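Local atomic coordinates of ferrichrome ABC transporter substrate-binding protein (Staphylococcus pseudintermedius, PDB entry 5FLY), a protein that probably binds ferrichrome-type iron siderophores at the cell surface and delivers them to an ABC transporter for iron uptake. Residues A[151-163]-A[214-228]. Sequence-based numbering, arbitrary orientation.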
loop_
_atom_site.group_PDB
_atom_site.type_symbol
_atom_site.label_atom_id
_atom_site.label_comp_id
_atom_site.label_asym_id
_atom_site.label_seq_id
_atom_site.Cartn_x
_atom_site.Cartn_y
_atom_site.Cartn_z
ATOM N N HIS A 151 13.672 -21.621 -4.628
ATOM C CA HIS A 151 12.941 -22.542 -3.766
ATOM C C HIS A 151 11.651 -23.029 -4.417
ATOM O O HIS A 151 11.333 -24.225 -4.386
ATOM C CB HIS A 151 12.623 -21.873 -2.426
ATOM C CG HIS A 151 11.854 -22.751 -1.493
ATOM N ND1 HIS A 151 12.340 -23.962 -1.044
ATOM C CD2 HIS A 151 10.625 -22.608 -0.942
ATOM C CE1 HIS A 151 11.441 -24.523 -0.253
ATOM N NE2 HIS A 151 10.395 -23.721 -0.173
ATOM N N LEU A 152 10.912 -22.108 -5.027
ATOM C CA LEU A 152 9.577 -22.424 -5.534
ATOM C C LEU A 152 9.497 -22.648 -7.050
ATOM O O LEU A 152 8.573 -23.325 -7.534
ATOM C CB LEU A 152 8.608 -21.303 -5.137
ATOM C CG LEU A 152 8.359 -21.100 -3.639
ATOM C CD1 LEU A 152 7.450 -19.886 -3.423
ATOM C CD2 LEU A 152 7.748 -22.349 -2.986
ATOM N N GLY A 153 10.447 -22.086 -7.793
ATOM C CA GLY A 153 10.424 -22.130 -9.248
ATOM C C GLY A 153 10.404 -20.739 -9.865
ATOM O O GLY A 153 9.742 -19.833 -9.356
ATOM N N ASP A 154 11.130 -20.566 -10.967
ATOM C CA ASP A 154 11.261 -19.255 -11.600
ATOM C C ASP A 154 9.954 -18.660 -12.121
ATOM O O ASP A 154 9.827 -17.438 -12.190
ATOM C CB ASP A 154 12.255 -19.327 -12.761
ATOM C CG ASP A 154 13.657 -19.657 -12.307
ATOM O OD1 ASP A 154 14.028 -19.283 -11.170
ATOM O OD2 ASP A 154 14.390 -20.293 -13.090
ATOM N N ASP A 155 8.999 -19.514 -12.491
ATOM C CA ASP A 155 7.761 -19.055 -13.124
ATOM C C ASP A 155 6.593 -19.007 -12.144
ATOM O O ASP A 155 5.437 -18.838 -12.543
ATOM C CB ASP A 155 7.415 -19.956 -14.310
ATOM C CG ASP A 155 8.503 -19.952 -15.381
ATOM O OD1 ASP A 155 9.301 -18.987 -15.428
ATOM O OD2 ASP A 155 8.559 -20.912 -16.181
ATOM N N THR A 156 6.906 -19.124 -10.860
ATOM C CA THR A 156 5.880 -19.178 -9.812
ATOM C C THR A 156 4.954 -17.968 -9.889
ATOM O O THR A 156 5.428 -16.833 -9.925
ATOM C CB THR A 156 6.525 -19.246 -8.400
ATOM O OG1 THR A 156 7.333 -20.428 -8.293
ATOM C CG2 THR A 156 5.464 -19.298 -7.310
ATOM N N SER A 157 3.645 -18.225 -9.935
ATOM C CA SER A 157 2.643 -17.172 -9.895
ATOM C C SER A 157 1.989 -17.095 -8.519
ATOM O O SER A 157 2.017 -18.047 -7.740
ATOM C CB SER A 157 1.558 -17.386 -10.947
ATOM O OG SER A 157 0.727 -18.493 -10.622
ATOM N N VAL A 158 1.397 -15.949 -8.225
ATOM C CA VAL A 158 0.759 -15.744 -6.919
ATOM C C VAL A 158 -0.514 -14.920 -7.097
ATOM O O VAL A 158 -0.629 -14.083 -8.001
ATOM C CB VAL A 158 1.729 -15.070 -5.909
ATOM C CG1 VAL A 158 2.213 -13.749 -6.414
ATOM C CG2 VAL A 158 1.077 -14.928 -4.523
ATOM N N THR A 159 -1.480 -15.236 -6.244
ATOM C CA THR A 159 -2.760 -14.557 -6.151
ATOM C C THR A 159 -2.937 -14.032 -4.742
ATOM O O THR A 159 -2.664 -14.764 -3.782
ATOM C CB THR A 159 -3.914 -15.522 -6.478
ATOM O OG1 THR A 159 -3.786 -15.961 -7.837
ATOM C CG2 THR A 159 -5.287 -14.859 -6.235
ATOM N N ILE A 160 -3.360 -12.772 -4.611
ATOM C CA ILE A 160 -3.697 -12.204 -3.309
ATOM C C ILE A 160 -5.194 -12.011 -3.225
ATOM O O ILE A 160 -5.769 -11.230 -3.993
ATOM C CB ILE A 160 -3.009 -10.836 -3.039
ATOM C CG1 ILE A 160 -1.505 -10.897 -3.307
ATOM C CG2 ILE A 160 -3.268 -10.398 -1.606
ATOM C CD1 ILE A 160 -0.885 -9.542 -3.498
ATOM N N PHE A 161 -5.819 -12.740 -2.312
ATOM C CA PHE A 161 -7.193 -12.470 -1.919
ATOM C C PHE A 161 -7.225 -11.711 -0.590
ATOM O O PHE A 161 -6.348 -11.891 0.266
ATOM C CB PHE A 161 -7.992 -13.756 -1.787
ATOM C CG PHE A 161 -8.211 -14.496 -3.095
ATOM C CD1 PHE A 161 -8.851 -13.898 -4.181
ATOM C CD2 PHE A 161 -7.798 -15.815 -3.215
ATOM C CE1 PHE A 161 -9.057 -14.617 -5.367
ATOM C CE2 PHE A 161 -7.994 -16.528 -4.389
ATOM C CZ PHE A 161 -8.628 -15.932 -5.465
ATOM N N GLU A 162 -8.217 -10.839 -0.423
ATOM C CA GLU A 162 -8.500 -10.293 0.905
ATOM C C GLU A 162 -9.935 -10.579 1.301
ATOM O O GLU A 162 -10.865 -10.334 0.530
ATOM C CB GLU A 162 -8.247 -8.783 0.975
ATOM C CG GLU A 162 -8.671 -8.179 2.320
ATOM C CD GLU A 162 -8.234 -6.743 2.516
ATOM O OE1 GLU A 162 -7.742 -6.111 1.546
ATOM O OE2 GLU A 162 -8.385 -6.247 3.653
ATOM N N ASP A 163 -10.075 -11.094 2.517
ATOM C CA ASP A 163 -11.352 -11.327 3.188
ATOM C C ASP A 163 -11.683 -10.072 4.005
ATOM O O ASP A 163 -11.005 -9.761 4.985
ATOM C CB ASP A 163 -11.234 -12.602 4.052
ATOM C CG ASP A 163 -12.339 -12.746 5.099
ATOM O OD1 ASP A 163 -13.525 -12.560 4.764
ATOM O OD2 ASP A 163 -12.009 -13.099 6.264
ATOM N N TYR A 214 -9.143 -17.242 -10.658
ATOM C CA TYR A 214 -8.043 -16.285 -10.453
ATOM C C TYR A 214 -6.875 -16.862 -9.660
ATOM O O TYR A 214 -5.943 -16.138 -9.308
ATOM C CB TYR A 214 -8.581 -15.021 -9.758
ATOM C CG TYR A 214 -9.694 -14.395 -10.558
ATOM C CD1 TYR A 214 -9.445 -13.873 -11.819
ATOM C CD2 TYR A 214 -11.002 -14.384 -10.091
ATOM C CE1 TYR A 214 -10.456 -13.330 -12.587
ATOM C CE2 TYR A 214 -12.027 -13.840 -10.851
ATOM C CZ TYR A 214 -11.746 -13.311 -12.105
ATOM O OH TYR A 214 -12.743 -12.770 -12.888
ATOM N N ALA A 215 -6.901 -18.169 -9.410
ATOM C CA ALA A 215 -5.908 -18.800 -8.543
ATOM C C ALA A 215 -4.608 -19.133 -9.276
ATOM O O ALA A 215 -4.633 -19.704 -10.367
ATOM C CB ALA A 215 -6.491 -20.062 -7.923
ATOM N N GLY A 216 -3.482 -18.784 -8.659
ATOM C CA GLY A 216 -2.157 -19.080 -9.185
ATOM C C GLY A 216 -1.461 -20.194 -8.424
ATOM O O GLY A 216 -2.110 -20.970 -7.719
ATOM N N ASP A 217 -0.138 -20.269 -8.566
ATOM C CA ASP A 217 0.654 -21.336 -7.957
ATOM C C ASP A 217 0.686 -21.229 -6.437
ATOM O O ASP A 217 0.793 -22.241 -5.726
ATOM C CB ASP A 217 2.080 -21.310 -8.507
ATOM C CG ASP A 217 2.127 -21.573 -9.996
ATOM O OD1 ASP A 217 1.322 -22.400 -10.474
ATOM O OD2 ASP A 217 2.949 -20.937 -10.684
ATOM N N VAL A 218 0.596 -19.990 -5.960
ATOM C CA VAL A 218 0.620 -19.657 -4.541
ATOM C C VAL A 218 -0.581 -18.754 -4.286
ATOM O O VAL A 218 -0.852 -17.845 -5.079
ATOM C CB VAL A 218 1.920 -18.938 -4.128
ATOM C CG1 VAL A 218 1.853 -18.491 -2.673
ATOM C CG2 VAL A 218 3.141 -19.827 -4.372
ATOM N N ILE A 219 -1.310 -19.012 -3.199
ATOM C CA ILE A 219 -2.455 -18.183 -2.844
ATOM C C ILE A 219 -2.316 -17.631 -1.441
ATOM O O ILE A 219 -2.221 -18.367 -0.469
ATOM C CB ILE A 219 -3.781 -18.946 -2.937
ATOM C CG1 ILE A 219 -3.944 -19.573 -4.321
ATOM C CG2 ILE A 219 -4.961 -17.992 -2.598
ATOM C CD1 ILE A 219 -5.128 -20.507 -4.409
ATOM N N ILE A 220 -2.338 -16.313 -1.363
ATOM C CA ILE A 220 -2.184 -15.613 -0.112
ATOM C C ILE A 220 -3.493 -14.930 0.202
ATOM O O ILE A 220 -4.026 -14.209 -0.639
ATOM C CB ILE A 220 -1.045 -14.603 -0.169
ATOM C CG1 ILE A 220 0.281 -15.331 -0.451
ATOM C CG2 ILE A 220 -0.991 -13.793 1.132
ATOM C CD1 ILE A 220 1.422 -14.398 -0.811
ATOM N N THR A 221 -4.008 -15.189 1.407
ATOM C CA THR A 221 -5.237 -14.566 1.892
ATOM C C THR A 221 -4.942 -13.568 3.011
ATOM O O THR A 221 -4.451 -13.927 4.080
ATOM C CB THR A 221 -6.237 -15.614 2.390
ATOM O OG1 THR A 221 -6.590 -16.458 1.294
ATOM C CG2 THR A 221 -7.511 -14.952 2.962
ATOM N N ALA A 222 -5.245 -12.307 2.735
ATOM C CA ALA A 222 -5.145 -11.251 3.728
ATOM C C ALA A 222 -6.447 -11.184 4.501
ATOM O O ALA A 222 -7.509 -11.037 3.899
ATOM C CB ALA A 222 -4.846 -9.928 3.075
ATOM N N LYS A 223 -6.361 -11.325 5.817
ATOM C CA LYS A 223 -7.549 -11.294 6.664
ATOM C C LYS A 223 -7.218 -10.753 8.039
ATOM O O LYS A 223 -6.050 -10.693 8.444
ATOM C CB LYS A 223 -8.164 -12.685 6.796
ATOM C CG LYS A 223 -7.243 -13.712 7.458
ATOM C CD LYS A 223 -7.925 -15.073 7.617
ATOM C CE LYS A 223 -8.999 -15.041 8.700
ATOM N NZ LYS A 223 -8.425 -14.945 10.065
ATOM N N ALA A 224 -8.255 -10.343 8.753
ATOM C CA ALA A 224 -8.068 -9.899 10.126
ATOM C C ALA A 224 -7.681 -11.064 11.016
ATOM O O ALA A 224 -8.188 -12.168 10.885
ATOM C CB ALA A 224 -9.322 -9.239 10.650
ATOM N N LYS A 225 -6.783 -10.796 11.952
ATOM C CA LYS A 225 -6.310 -11.822 12.866
ATOM C C LYS A 225 -7.461 -12.410 13.682
ATOM O O LYS A 225 -7.474 -13.607 13.964
ATOM C CB LYS A 225 -5.240 -11.231 13.786
ATOM C CG LYS A 225 -4.084 -12.158 14.100
ATOM C CD LYS A 225 -2.917 -11.353 14.671
ATOM C CE LYS A 225 -1.734 -12.228 15.059
ATOM N NZ LYS A 225 -0.567 -11.385 15.460
ATOM N N ASP A 226 -8.445 -11.580 14.027
ATOM C CA ASP A 226 -9.549 -12.013 14.894
ATOM C C ASP A 226 -10.759 -12.566 14.128
ATOM O O ASP A 226 -11.765 -12.946 14.735
ATOM C CB ASP A 226 -9.995 -10.857 15.803
ATOM C CG ASP A 226 -10.673 -9.715 15.041
ATOM O OD1 ASP A 226 -10.511 -9.622 13.805
ATOM O OD2 ASP A 226 -11.369 -8.899 15.692
ATOM N N ALA A 227 -10.658 -12.625 12.802
ATOM C CA ALA A 227 -11.714 -13.203 11.981
ATOM C C ALA A 227 -11.599 -14.727 11.935
ATOM O O ALA A 227 -10.495 -15.276 11.909
ATOM C CB ALA A 227 -11.654 -12.623 10.581
ATOM N N ALA A 228 -12.741 -15.412 11.900
ATOM C CA ALA A 228 -12.758 -16.857 11.689
ATOM C C ALA A 228 -12.318 -17.157 10.269
ATOM O O ALA A 228 -12.261 -16.255 9.434
ATOM C CB ALA A 228 -14.141 -17.432 11.938
HETATM O O HOH W 1 -10.940 -10.571 7.729
HETATM O O HOH W 2 -13.684 -14.429 8.059
#
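Val158 CG2 fits between two bumps of strand 218-223, 3.8 Å from Ile220 CD1 and 4.1 Å from Val218 CG1. A chi1 of 58° sets Val158 CG1 between backbone N and carbonyl carbon, leaving CG2 to meet that pair; Leu276 and Leu272 of helix 262-278 pack on Val218 and Ile220 respectively. On the face bearing Thr159 and Phe161, Ile219 CG2 lies 3.6 Å from Phe161 CD2, while Thr159 CG2 sits over one ring face, offset toward the rim. The strands run parallel in direct register from Val158/Val218 to Glu162/Ala222, at 25°. At the ladder's N-terminal end side chains add bonds: Ser157 N-H meets Asp217 OD2 on its anti side, 29° out of the carboxylate plane. Ser157 OG accepts Asp217 N-H (2.9 Å), and bare Gly216 CA lets that OG approach to 3.3 Å. From within its strand Thr159 OG1 reaches back to Tyr214 O (2.6 Å). At the far end one water joins Asp163 O and OD2 to Ala224 N; another sits between Asp163 OD2 and Ala228 O. Ladder and aliphatic packing fix the strand where Glu162 touches the bound polyether; its salt bridge to Arg177 and hydrogen bonds from Tyr171 and Trp258 would hold the carboxylate, probably ionised.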